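Local coordinates for protein diaminopimelate decarboxylase (Psychromonas ingrahamii, PDB 4XG1) that probably catalyses the pyridoxal phosphate-dependent decarboxylation of meso-diaminopimelate to L-lysine, the last step of lysine biosynthesis by this route, at residues B[21-24]-B[29-32]; B[63-68]-B[390-395]; B[114-119]-B[135-140]; B[210-215]-B[261-266]; B[220-225]-B[267-272]. All coordinates share one frame; numbering follows the deposited sequence.

Contact 1. Residues B[21-24]-B[29-32]; sequences QVVK and PAYI
Val23 and Ala30 mark where the two backbones come nearest, CA of Val23 lying 7.0 Å from CA of Ala30. From there they part slightly, and CA of Val22 stands 8.6 Å from CA of Ile32. Residues 21-24 are a piece of helix 19-26. After a short connection and a cis peptide bond before Pro29, the chain enters strand 30-34, of which 30-32 is the first part; the helix packs, through Val22 and Val23, against the strand that follows it.

Ile32 does most of the filling. Its CG1 sits beside the backbone N and the chain then runs out extended (chi2 173°), which carries CD1 into the angle between the two valines. There CD1 of Ile32 meets CG2 of Val22 at 3.3 Å, a close approach for two methyl groups, with the side chains slanting across each other. It also touches CG1 of Val23 at 3.8 Å, this time nearly at right angles. The same CG1 of Val23 extends over the start of the strand, 4.3 Å from CB of Ala30.

All four touching residues are buried. Val23 and Ile32 both continue onto Val287 of strand 284-294, the antiparallel neighbour of strand 30-34. The arrangement is a helix lying on a mixed sheet, here in the beta domain that accompanies the barrel in this decarboxylase family and draws its strands from both ends of the chain.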
# COMPACT_ATOMS: atom_id res chain seq x y z
N GLN B 21 -19.65 3.61 20.62
CA GLN B 21 -19.23 4.64 21.54
C GLN B 21 -17.88 5.18 21.18
O GLN B 21 -17.65 6.39 21.22
CB GLN B 21 -19.18 4.09 22.97
CG GLN B 21 -18.93 5.13 24.04
CD GLN B 21 -19.21 4.57 25.43
OE1 GLN B 21 -20.37 4.22 25.76
NE2 GLN B 21 -18.18 4.49 26.27
N VAL B 22 -16.96 4.28 20.84
CA VAL B 22 -15.61 4.72 20.47
C VAL B 22 -15.66 5.50 19.14
O VAL B 22 -15.26 6.64 19.06
CB VAL B 22 -14.59 3.57 20.50
CG1 VAL B 22 -14.61 2.87 21.85
CG2 VAL B 22 -14.87 2.55 19.44
N VAL B 23 -16.25 4.93 18.12
CA VAL B 23 -16.25 5.60 16.86
C VAL B 23 -17.02 6.93 16.86
O VAL B 23 -16.89 7.73 15.91
CB VAL B 23 -16.72 4.70 15.70
CG1 VAL B 23 -15.76 3.54 15.54
CG2 VAL B 23 -18.15 4.21 15.91
N LYS B 24 -17.85 7.17 17.88
CA LYS B 24 -18.59 8.42 17.99
C LYS B 24 -17.61 9.52 18.34
O LYS B 24 -17.71 10.60 17.77
CB LYS B 24 -19.70 8.37 19.05
N PRO B 29 -13.00 6.53 9.10
CA PRO B 29 -12.69 5.15 9.46
C PRO B 29 -11.80 5.06 10.64
O PRO B 29 -11.07 6.03 10.95
CB PRO B 29 -11.93 4.62 8.24
CG PRO B 29 -11.43 5.85 7.58
CD PRO B 29 -12.51 6.86 7.76
N ALA B 30 -11.89 3.93 11.32
CA ALA B 30 -11.11 3.75 12.54
C ALA B 30 -10.76 2.31 12.76
O ALA B 30 -11.60 1.42 12.65
CB ALA B 30 -11.89 4.27 13.72
N TYR B 31 -9.49 2.06 13.06
CA TYR B 31 -9.06 0.74 13.48
C TYR B 31 -9.25 0.66 14.96
O TYR B 31 -8.90 1.61 15.67
CB TYR B 31 -7.59 0.51 13.16
CG TYR B 31 -7.34 0.02 11.75
CD1 TYR B 31 -7.51 -1.32 11.42
CD2 TYR B 31 -6.86 0.89 10.75
CE1 TYR B 31 -7.28 -1.78 10.16
CE2 TYR B 31 -6.60 0.42 9.49
CZ TYR B 31 -6.82 -0.91 9.19
OH TYR B 31 -6.54 -1.41 7.92
N ILE B 32 -9.78 -0.48 15.43
CA ILE B 32 -9.97 -0.68 16.85
C ILE B 32 -9.37 -1.98 17.29
O ILE B 32 -9.64 -3.02 16.69
CB ILE B 32 -11.47 -0.69 17.18
CG1 ILE B 32 -12.07 0.69 16.90
CG2 ILE B 32 -11.69 -0.99 18.67
CD1 ILE B 32 -13.57 0.76 17.04

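Contact 2. Residues B[63-68]-B[390-395]; sequences NSNLAV and AAEILV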
# COMPACT_ATOMS: atom_id res chain seq x y z
N ASN B 63 1.79 -5.42 12.58
CA ASN B 63 1.19 -4.26 13.23
C ASN B 63 2.28 -3.67 14.08
O ASN B 63 2.71 -4.29 15.05
CB ASN B 63 0.01 -4.67 14.10
CG ASN B 63 -0.76 -3.50 14.58
OD1 ASN B 63 -0.18 -2.58 15.11
ND2 ASN B 63 -2.08 -3.46 14.33
N SER B 64 2.73 -2.48 13.72
CA SER B 64 3.91 -1.89 14.31
C SER B 64 3.57 -0.72 15.22
O SER B 64 4.46 0.02 15.66
CB SER B 64 4.83 -1.41 13.17
OG SER B 64 4.83 -2.35 12.12
N ASN B 65 2.30 -0.57 15.53
CA ASN B 65 1.91 0.52 16.39
C ASN B 65 2.65 0.49 17.74
O ASN B 65 2.79 -0.56 18.33
CB ASN B 65 0.43 0.47 16.62
CG ASN B 65 -0.04 1.59 17.53
OD1 ASN B 65 -0.06 1.44 18.75
ND2 ASN B 65 -0.37 2.72 16.95
N LEU B 66 3.08 1.66 18.22
CA LEU B 66 3.89 1.74 19.43
C LEU B 66 3.18 1.13 20.68
O LEU B 66 3.81 0.47 21.47
CB LEU B 66 4.26 3.16 19.74
CG LEU B 66 5.15 3.90 18.76
CD1 LEU B 66 5.55 5.24 19.37
CD2 LEU B 66 6.37 3.13 18.41
N ALA B 67 1.90 1.35 20.83
CA ALA B 67 1.18 0.84 21.96
C ALA B 67 1.13 -0.65 21.87
O ALA B 67 1.26 -1.32 22.87
CB ALA B 67 -0.25 1.40 22.01
N VAL B 68 0.93 -1.17 20.67
CA VAL B 68 0.86 -2.59 20.46
C VAL B 68 2.20 -3.21 20.81
O VAL B 68 2.27 -4.24 21.44
CB VAL B 68 0.49 -2.91 19.01
CG1 VAL B 68 0.69 -4.39 18.70
CG2 VAL B 68 -0.95 -2.52 18.78
N ALA B 390 -6.27 6.50 8.89
CA ALA B 390 -7.23 6.29 9.92
C ALA B 390 -6.66 6.40 11.31
O ALA B 390 -5.47 6.24 11.53
CB ALA B 390 -7.82 4.89 9.77
N ALA B 391 -7.54 6.70 12.23
CA ALA B 391 -7.19 6.69 13.64
C ALA B 391 -7.12 5.26 14.07
O ALA B 391 -7.82 4.44 13.53
CB ALA B 391 -8.22 7.45 14.46
N GLU B 392 -6.28 4.97 15.04
CA GLU B 392 -6.20 3.66 15.62
C GLU B 392 -6.41 3.81 17.11
O GLU B 392 -5.80 4.65 17.76
CB GLU B 392 -4.84 3.03 15.33
CG GLU B 392 -4.63 2.64 13.90
CD GLU B 392 -3.22 2.27 13.60
OE1 GLU B 392 -2.51 3.08 12.97
OE2 GLU B 392 -2.77 1.16 13.97
N ILE B 393 -7.26 2.92 17.64
CA ILE B 393 -7.73 2.97 19.01
C ILE B 393 -7.53 1.66 19.71
O ILE B 393 -7.86 0.61 19.18
CB ILE B 393 -9.22 3.24 19.02
CG1 ILE B 393 -9.48 4.58 18.37
CG2 ILE B 393 -9.76 3.31 20.46
CD1 ILE B 393 -10.95 4.78 18.05
N LEU B 394 -7.01 1.73 20.91
CA LEU B 394 -6.78 0.54 21.72
C LEU B 394 -7.73 0.53 22.90
O LEU B 394 -7.70 1.46 23.72
CB LEU B 394 -5.33 0.53 22.23
CG LEU B 394 -4.92 -0.77 22.94
CD1 LEU B 394 -5.23 -2.03 22.14
CD2 LEU B 394 -3.44 -0.72 23.22
N VAL B 395 -8.53 -0.52 22.99
CA VAL B 395 -9.47 -0.67 24.07
C VAL B 395 -8.95 -1.58 25.17
O VAL B 395 -8.41 -2.66 24.92
CB VAL B 395 -10.79 -1.23 23.59
CG1 VAL B 395 -11.71 -1.47 24.79
CG2 VAL B 395 -11.44 -0.26 22.64
O HOH W 1 0.29 2.47 13.81
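Asn65 and Glu392 run past each other in opposite directions and are linked by a water. Their closest atoms, ND2 of Asn65 and OE2 of Glu392, are 4.1 Å apart, too far for a direct bond, and the amide and carboxylate planes are turned 62° to one another. Water 1 closes the gap: it accepts from ND2 of Asn65 at 3.2 Å and donates to OE1 of Glu392 at 3.0 Å. Farther along, CB of Ala67 rests on CD2 of Leu394 at 4.0 Å.

Asn65 is also the N-cap of helix 66-74. With CG anti to the backbone N (chi1 179°), its OD1 takes N of Ala67 at 2.9 Å, from above the carbonyl plane, and more weakly N of Val68. The contact thus sets the start of a barrel helix against strand 391-396 of the beta domain, at the junction of the two domains. With an alanine here in place of Asn65, the carboxylate of Glu392 would probably lose its water-borne link, and N of Ala67 and N of Val68 their side-chain acceptor.

One shell out, an Asx turn positions the cap itself: OD1 of Asn63 accepts N of Asn65 at 3.2 Å, in the carbonyl plane. ND2 of Asn65 has a second acceptor in Val403 O. OE2 of Glu392 is held by the hydroxyl of Tyr33, and a potassium ion lies about 5 Å from the Glu392 side chain. Glu416 of the second subunit, through OE1, takes N of Leu66.

Contact 3. Residues B[114-119]-B[135-140]; sequences AALQAN and NSVAKA
Leu116 carries this contact almost alone, and with one of its two branches. Its CG lies beside the backbone N, anti to the carbonyl carbon (chi1 -80°), and chi2 near 172° then sends CD1 straight out from helix 109-117 toward helix 128-140. The methyl lands on the backbone of the second helix as much as on its side chains: CD1 of Leu116 is 3.8 Å from CA of Ala138 and 3.9 Å from N of Ala138. The short side chain of Ala138 probably permits this approach, CB of Ala138 being 4.0 Å from CD1 of Leu116.

Val137 adds a second wall, roughly at right angles to the first as seen from the methyl. Its CG1 is turned anti to the backbone N and meets CD1 of Leu116 at 3.9 Å. Beyond Leu116 the chain leaves the helix through a Schellman motif: Asn119 takes up positive phi, and its N bonds back to O of Leu116 at 2.7 Å. That turn sends the chain on to strand 122-125.

The two helices are consecutive on the outside of the TIM barrel, with strand 122-125 coming between them in sequence. Leu116 leans on Phe123 of that strand, both Leu116 and Ala138 reach Ala145 at the start of strand 145-152, and Val137 also packs on Ile112 of the first helix. The side-chain pairings are all apolar and within ordinary van der Waals range, and only about 90 Å² is buried. Between these segments the hold is therefore the fit of one methyl against Ala138 and Val137, with no directional bond to fix the spacing.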
# COMPACT_ATOMS: atom_id res chain seq x y z
N ALA B 114 23.13 0.12 12.72
CA ALA B 114 22.26 0.55 13.80
C ALA B 114 21.91 -0.62 14.68
O ALA B 114 21.81 -0.48 15.92
CB ALA B 114 21.01 1.21 13.27
N ALA B 115 21.69 -1.76 14.06
CA ALA B 115 21.25 -2.95 14.80
C ALA B 115 22.41 -3.51 15.64
O ALA B 115 22.22 -3.99 16.77
CB ALA B 115 20.76 -3.99 13.83
N LEU B 116 23.61 -3.46 15.07
CA LEU B 116 24.81 -3.84 15.80
C LEU B 116 25.02 -2.93 16.99
O LEU B 116 25.14 -3.41 18.12
CB LEU B 116 26.05 -3.82 14.87
CG LEU B 116 26.17 -5.06 13.98
CD1 LEU B 116 27.28 -4.92 12.96
CD2 LEU B 116 26.39 -6.29 14.82
N GLN B 117 24.93 -1.62 16.76
CA GLN B 117 25.08 -0.67 17.86
C GLN B 117 23.99 -0.79 18.91
O GLN B 117 24.19 -0.42 20.04
CB GLN B 117 25.17 0.76 17.34
CG GLN B 117 26.44 0.97 16.54
CD GLN B 117 26.46 2.26 15.75
OE1 GLN B 117 26.28 2.25 14.53
NE2 GLN B 117 26.66 3.38 16.43
N ALA B 118 22.83 -1.33 18.56
CA ALA B 118 21.79 -1.58 19.55
C ALA B 118 21.93 -2.95 20.16
O ALA B 118 21.18 -3.31 21.08
CB ALA B 118 20.43 -1.46 18.91
N ASN B 119 22.88 -3.74 19.64
CA ASN B 119 23.26 -5.01 20.25
C ASN B 119 22.12 -6.04 20.23
O ASN B 119 21.75 -6.64 21.27
CB ASN B 119 23.74 -4.74 21.68
CG ASN B 119 24.29 -5.95 22.36
OD1 ASN B 119 25.10 -6.68 21.79
ND2 ASN B 119 23.82 -6.21 23.59
N ASN B 135 29.65 -8.76 7.88
CA ASN B 135 31.00 -8.94 8.37
C ASN B 135 31.80 -7.67 8.15
O ASN B 135 32.56 -7.25 9.03
CB ASN B 135 31.67 -10.08 7.64
CG ASN B 135 33.06 -10.37 8.16
OD1 ASN B 135 33.24 -10.91 9.25
ND2 ASN B 135 34.06 -9.98 7.38
N SER B 136 31.61 -7.06 6.99
CA SER B 136 32.30 -5.83 6.65
C SER B 136 31.95 -4.67 7.59
O SER B 136 32.83 -3.91 8.02
CB SER B 136 31.97 -5.47 5.22
OG SER B 136 32.50 -4.20 4.88
N VAL B 137 30.68 -4.55 7.96
CA VAL B 137 30.24 -3.50 8.88
C VAL B 137 30.63 -3.80 10.33
O VAL B 137 31.02 -2.91 11.08
CB VAL B 137 28.70 -3.28 8.77
CG1 VAL B 137 28.13 -2.52 9.96
CG2 VAL B 137 28.37 -2.56 7.47
N ALA B 138 30.50 -5.06 10.73
CA ALA B 138 30.93 -5.53 12.06
C ALA B 138 32.42 -5.27 12.28
O ALA B 138 32.87 -4.85 13.35
CB ALA B 138 30.66 -7.00 12.18
N LYS B 139 33.19 -5.51 11.23
CA LYS B 139 34.60 -5.28 11.22
C LYS B 139 34.83 -3.82 11.51
O LYS B 139 35.52 -3.47 12.47
CB LYS B 139 35.17 -5.67 9.84
CG LYS B 139 36.68 -5.63 9.73
CD LYS B 139 37.17 -5.77 8.31
CE LYS B 139 38.62 -5.30 8.14
NZ LYS B 139 38.93 -4.90 6.73
N ALA B 140 34.22 -2.94 10.71
CA ALA B 140 34.42 -1.52 10.89
C ALA B 140 34.07 -1.02 12.30
O ALA B 140 34.59 -0.01 12.73
CB ALA B 140 33.66 -0.74 9.84

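Contact 4. Residues B[210-215]-B[261-266]; sequences PFIEAL and INRMAG
Arg263 meets Ile212 and Leu215 with the aliphatic root of its side chain, while its flat guanidinium sets neither face nor edge on residues 210-215. NE of the guanidinium instead forms a salt bridge with OD1 of Asp216, one residue beyond that segment on the same helix. The ring of Phe211, also on that helix, stands edge-to-face with Tyr256 of helix 253-262. The setting is the outer layer of the TIM barrel, where helices 209-227 and 253-262 are neighbours in sequence with strand 234-236 between them.

Here the second helix is running out. Asn262 to Ala265 form a type I turn, in which N of Ala265 bonds to O of Asn262 at 2.7 Å, and Ala265 leaves helical geometry with positive phi. Arg263 lies within this turn. Bends at chi2 (-52°) and chi3 (-71°) turn its chain back beyond CG and let NE reach Asp216, while CB and CG pack on the first helix. CB of Arg263 rests on CD2 of Leu215 at 3.8 Å. CG of Arg263 touches CG2 of Ile212 at 3.9 Å, the branch that lies anti to the backbone N of the isoleucine. Both pairs meet at a slant.

The arginine is thus amphipathic in use: methylenes on the helix surface, charge returned to an aspartate farther along it. Leu215 is buried and also touches Ile260, and Ile212 leans on Ala259. Deeper in, the other branch of Leu215 looks toward the thioether, CD1 of Leu215 lying 4.4 Å from SD of Met264.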
# COMPACT_ATOMS: atom_id res chain seq x y z
N PRO B 210 3.46 -28.95 7.53
CA PRO B 210 4.64 -28.36 6.92
C PRO B 210 5.63 -27.84 7.92
O PRO B 210 6.84 -27.78 7.64
CB PRO B 210 4.08 -27.21 6.06
CG PRO B 210 2.62 -27.33 6.09
CD PRO B 210 2.24 -28.18 7.26
N PHE B 211 5.12 -27.38 9.04
CA PHE B 211 6.00 -26.81 10.07
C PHE B 211 6.90 -27.92 10.63
O PHE B 211 8.12 -27.79 10.70
CB PHE B 211 5.15 -26.18 11.18
CG PHE B 211 4.36 -24.99 10.73
CD1 PHE B 211 5.01 -23.78 10.46
CD2 PHE B 211 2.99 -25.06 10.55
CE1 PHE B 211 4.30 -22.65 10.03
CE2 PHE B 211 2.27 -23.94 10.12
CZ PHE B 211 2.93 -22.74 9.85
N ILE B 212 6.29 -29.05 10.91
CA ILE B 212 7.02 -30.20 11.41
C ILE B 212 8.01 -30.67 10.38
O ILE B 212 9.19 -30.88 10.65
CB ILE B 212 6.07 -31.36 11.71
CG1 ILE B 212 5.04 -30.96 12.77
CG2 ILE B 212 6.86 -32.54 12.23
CD1 ILE B 212 5.61 -30.46 14.08
N GLU B 213 7.52 -30.85 9.17
CA GLU B 213 8.41 -31.24 8.09
C GLU B 213 9.63 -30.36 8.04
O GLU B 213 10.74 -30.84 7.90
CB GLU B 213 7.69 -31.26 6.76
CG GLU B 213 8.54 -31.99 5.73
CD GLU B 213 7.79 -32.50 4.50
OE1 GLU B 213 6.53 -32.42 4.42
OE2 GLU B 213 8.48 -33.01 3.61
N ALA B 214 9.43 -29.06 8.18
CA ALA B 214 10.52 -28.09 8.16
C ALA B 214 11.47 -28.25 9.35
O ALA B 214 12.70 -28.23 9.20
CB ALA B 214 9.96 -26.68 8.15
N LEU B 215 10.88 -28.41 10.53
CA LEU B 215 11.66 -28.67 11.71
C LEU B 215 12.61 -29.89 11.55
O LEU B 215 13.86 -29.76 11.66
CB LEU B 215 10.73 -28.88 12.90
CG LEU B 215 11.36 -29.31 14.21
CD1 LEU B 215 12.52 -28.40 14.54
CD2 LEU B 215 10.32 -29.27 15.28
N ILE B 261 6.97 -28.96 20.15
CA ILE B 261 7.70 -29.25 21.38
C ILE B 261 7.87 -30.75 21.54
O ILE B 261 9.01 -31.21 21.73
CB ILE B 261 6.94 -28.71 22.60
CG1 ILE B 261 6.77 -27.21 22.39
CG2 ILE B 261 7.62 -29.11 23.91
CD1 ILE B 261 7.70 -26.37 23.22
N ASN B 262 6.77 -31.49 21.38
CA ASN B 262 6.80 -32.95 21.33
C ASN B 262 7.95 -33.38 20.40
O ASN B 262 8.86 -34.12 20.84
CB ASN B 262 5.47 -33.57 20.89
CG ASN B 262 4.32 -33.31 21.87
OD1 ASN B 262 4.55 -32.94 23.01
ND2 ASN B 262 3.08 -33.51 21.41
N ARG B 263 7.98 -32.84 19.18
CA ARG B 263 9.12 -33.18 18.24
C ARG B 263 10.52 -32.86 18.76
O ARG B 263 11.53 -33.35 18.22
CB ARG B 263 8.98 -32.52 16.84
CG ARG B 263 8.44 -33.39 15.73
CD ARG B 263 9.14 -34.74 15.54
NE ARG B 263 10.49 -34.65 14.99
CZ ARG B 263 11.63 -35.13 15.51
NH1 ARG B 263 11.67 -35.77 16.67
NH2 ARG B 263 12.78 -34.96 14.84
N MET B 264 10.60 -32.00 19.75
CA MET B 264 11.89 -31.63 20.40
C MET B 264 12.31 -32.66 21.43
O MET B 264 13.40 -32.52 22.04
CB MET B 264 11.79 -30.29 21.12
CG MET B 264 11.72 -29.09 20.21
SD MET B 264 12.89 -29.14 18.82
CE MET B 264 14.41 -28.43 19.42
N ALA B 265 11.43 -33.62 21.68
CA ALA B 265 11.83 -34.96 22.10
C ALA B 265 12.67 -34.89 23.37
O ALA B 265 12.12 -34.69 24.44
CB ALA B 265 12.59 -35.67 20.96
N GLY B 266 13.99 -35.01 23.23
CA GLY B 266 14.93 -34.73 24.31
C GLY B 266 16.08 -33.90 23.79
O GLY B 266 17.19 -34.40 23.65

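Contact 5. Residues B[220-225]-B[267-272]; sequences ILIDLL and RSLKLI
Helix 209-227 and the chain leading into strand 270-273 meet on the outside of the TIM barrel, where a salt bridge between Asp223 and Arg267 sits beside an apolar pair, Ile222 and Leu269. Strand 270-273 runs parallel to strand 234-236, the strand that follows the helix, so the helix packs beside the entry to a strand that neighbours 234-236 in the barrel sheet.

The arginine chain is extended from CG to NE and comes at the carboxylate from the opposite direction. A single nitrogen does the gripping: NH2 of Arg267 lies 2.7 Å from OD1 of Asp223 and, on the other fork, NH2 of Arg267 is 2.8 Å from OD2 of Asp223. The planes are only 13° apart, with CG of Asp223 at the guanidinium edge and in its plane. Because one nitrogen serves both oxygens, the N-H...O angles are 123° and 126°, and each hydrogen bond is weak despite its short length.

Beside the charges, Ile222 and Leu269 reach toward each other tip to tip, CD1 of Ile222 at 3.4 Å from CD2 of Leu269. Leu269 also packs on Leu235. The backbone O of Leu269 accepts from NE2 of His52, which ties the strand entry to the chain before strand 54-59.

A leucine in place of Asp223 would probably leave the Arg267 guanidinium without its counter-charge and set the long chain free to swing. Asp223 and Arg267 are both partly exposed and the bonds between them are bent, so the hold of the bridge is likely to be chiefly electrostatic, while the neighbouring methyls supply close apolar packing.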
# COMPACT_ATOMS: atom_id res chain seq x y z
N ILE B 220 18.08 -32.29 11.37
CA ILE B 220 19.06 -33.02 10.58
C ILE B 220 20.22 -32.12 10.24
O ILE B 220 21.39 -32.50 10.41
CB ILE B 220 18.42 -33.58 9.29
CG1 ILE B 220 17.53 -34.76 9.62
CG2 ILE B 220 19.48 -33.99 8.26
CD1 ILE B 220 16.51 -35.06 8.53
N LEU B 221 19.91 -30.93 9.73
CA LEU B 221 20.98 -29.99 9.33
C LEU B 221 21.82 -29.54 10.53
O LEU B 221 23.03 -29.31 10.39
CB LEU B 221 20.41 -28.75 8.64
CG LEU B 221 21.35 -27.56 8.45
CD1 LEU B 221 22.52 -27.92 7.55
CD2 LEU B 221 20.64 -26.34 7.87
N ILE B 222 21.16 -29.33 11.67
CA ILE B 222 21.87 -28.88 12.84
C ILE B 222 22.92 -29.91 13.24
O ILE B 222 24.10 -29.58 13.42
CB ILE B 222 20.92 -28.65 14.01
CG1 ILE B 222 20.22 -27.30 13.82
CG2 ILE B 222 21.69 -28.71 15.32
CD1 ILE B 222 19.00 -27.12 14.69
N ASP B 223 22.46 -31.16 13.30
CA ASP B 223 23.32 -32.30 13.59
C ASP B 223 24.50 -32.38 12.62
O ASP B 223 25.65 -32.45 13.05
CB ASP B 223 22.50 -33.57 13.61
CG ASP B 223 21.51 -33.59 14.77
OD1 ASP B 223 21.63 -32.73 15.67
OD2 ASP B 223 20.61 -34.45 14.78
N LEU B 224 24.22 -32.30 11.33
CA LEU B 224 25.31 -32.27 10.36
C LEU B 224 26.29 -31.15 10.65
O LEU B 224 27.47 -31.28 10.34
CB LEU B 224 24.78 -32.19 8.93
CG LEU B 224 24.10 -33.50 8.52
CD1 LEU B 224 23.29 -33.30 7.24
CD2 LEU B 224 25.10 -34.63 8.34
N LEU B 225 25.80 -30.05 11.21
CA LEU B 225 26.66 -28.90 11.54
C LEU B 225 27.46 -29.16 12.81
O LEU B 225 28.62 -28.75 12.90
CB LEU B 225 25.88 -27.59 11.67
CG LEU B 225 25.29 -26.94 10.42
CD1 LEU B 225 24.15 -26.01 10.80
CD2 LEU B 225 26.35 -26.19 9.61
N ARG B 267 15.77 -32.64 23.45
CA ARG B 267 16.79 -31.58 23.19
C ARG B 267 16.61 -30.35 24.07
O ARG B 267 15.54 -30.08 24.59
CB ARG B 267 16.76 -31.10 21.73
CG ARG B 267 17.57 -31.91 20.76
CD ARG B 267 17.11 -31.56 19.36
NE ARG B 267 18.12 -31.84 18.35
CZ ARG B 267 18.02 -32.75 17.40
NH1 ARG B 267 16.92 -33.51 17.29
NH2 ARG B 267 19.04 -32.89 16.54
N SER B 268 17.70 -29.61 24.21
CA SER B 268 17.66 -28.37 24.99
C SER B 268 17.85 -27.13 24.08
O SER B 268 18.05 -26.04 24.58
CB SER B 268 18.70 -28.44 26.11
OG SER B 268 19.99 -28.10 25.65
N LEU B 269 17.78 -27.33 22.77
CA LEU B 269 18.00 -26.26 21.78
C LEU B 269 16.91 -25.21 21.89
O LEU B 269 15.71 -25.54 21.96
CB LEU B 269 18.01 -26.80 20.37
CG LEU B 269 18.53 -25.78 19.34
CD1 LEU B 269 19.98 -25.41 19.54
CD2 LEU B 269 18.35 -26.32 17.94
N LYS B 270 17.33 -23.96 21.87
CA LYS B 270 16.41 -22.87 22.09
C LYS B 270 15.57 -22.62 20.85
O LYS B 270 16.11 -22.43 19.77
CB LYS B 270 17.16 -21.59 22.44
CG LYS B 270 16.26 -20.54 23.06
CD LYS B 270 16.97 -19.22 23.24
CE LYS B 270 16.23 -18.32 24.18
NZ LYS B 270 16.89 -17.00 24.26
N LEU B 271 14.27 -22.57 21.04
CA LEU B 271 13.36 -22.32 19.93
C LEU B 271 12.85 -20.87 19.86
O LEU B 271 12.28 -20.35 20.83
CB LEU B 271 12.17 -23.25 20.01
CG LEU B 271 12.43 -24.73 19.74
CD1 LEU B 271 11.12 -25.47 19.92
CD2 LEU B 271 13.02 -24.96 18.36
N ILE B 272 13.08 -20.23 18.72
CA ILE B 272 12.55 -18.91 18.47
C ILE B 272 11.40 -18.99 17.49
O ILE B 272 11.49 -19.66 16.47
CB ILE B 272 13.65 -17.96 17.97
CG1 ILE B 272 14.63 -17.68 19.12
CG2 ILE B 272 13.05 -16.64 17.50
CD1 ILE B 272 15.88 -16.94 18.72

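Overall arrangement
Contacts 1 and 2 both use the beta-domain sheet: strands 30-34 and 391-396 are neighbours in it, joined by Tyr31 N to Ala391 O and Tyr31 O to Ile393 N, each 2.9 Å. Both are buried, but contact 1 is wholly apolar, whereas contact 2, at the domain junction, joins its two segments by a bridging water and a small apolar touch. Contacts 3, 4 and 5 lie in the outer layer of the barrel. Contacts 4 and 5 share helix 209-227 and touch where CG of Met264 packs on CD1 of Leu271 at 3.7 Å; both are partly buried and add arginines at their margins. Contact 3, about 26 Å from contact 5 between centres, is apolar and buried despite its outer position.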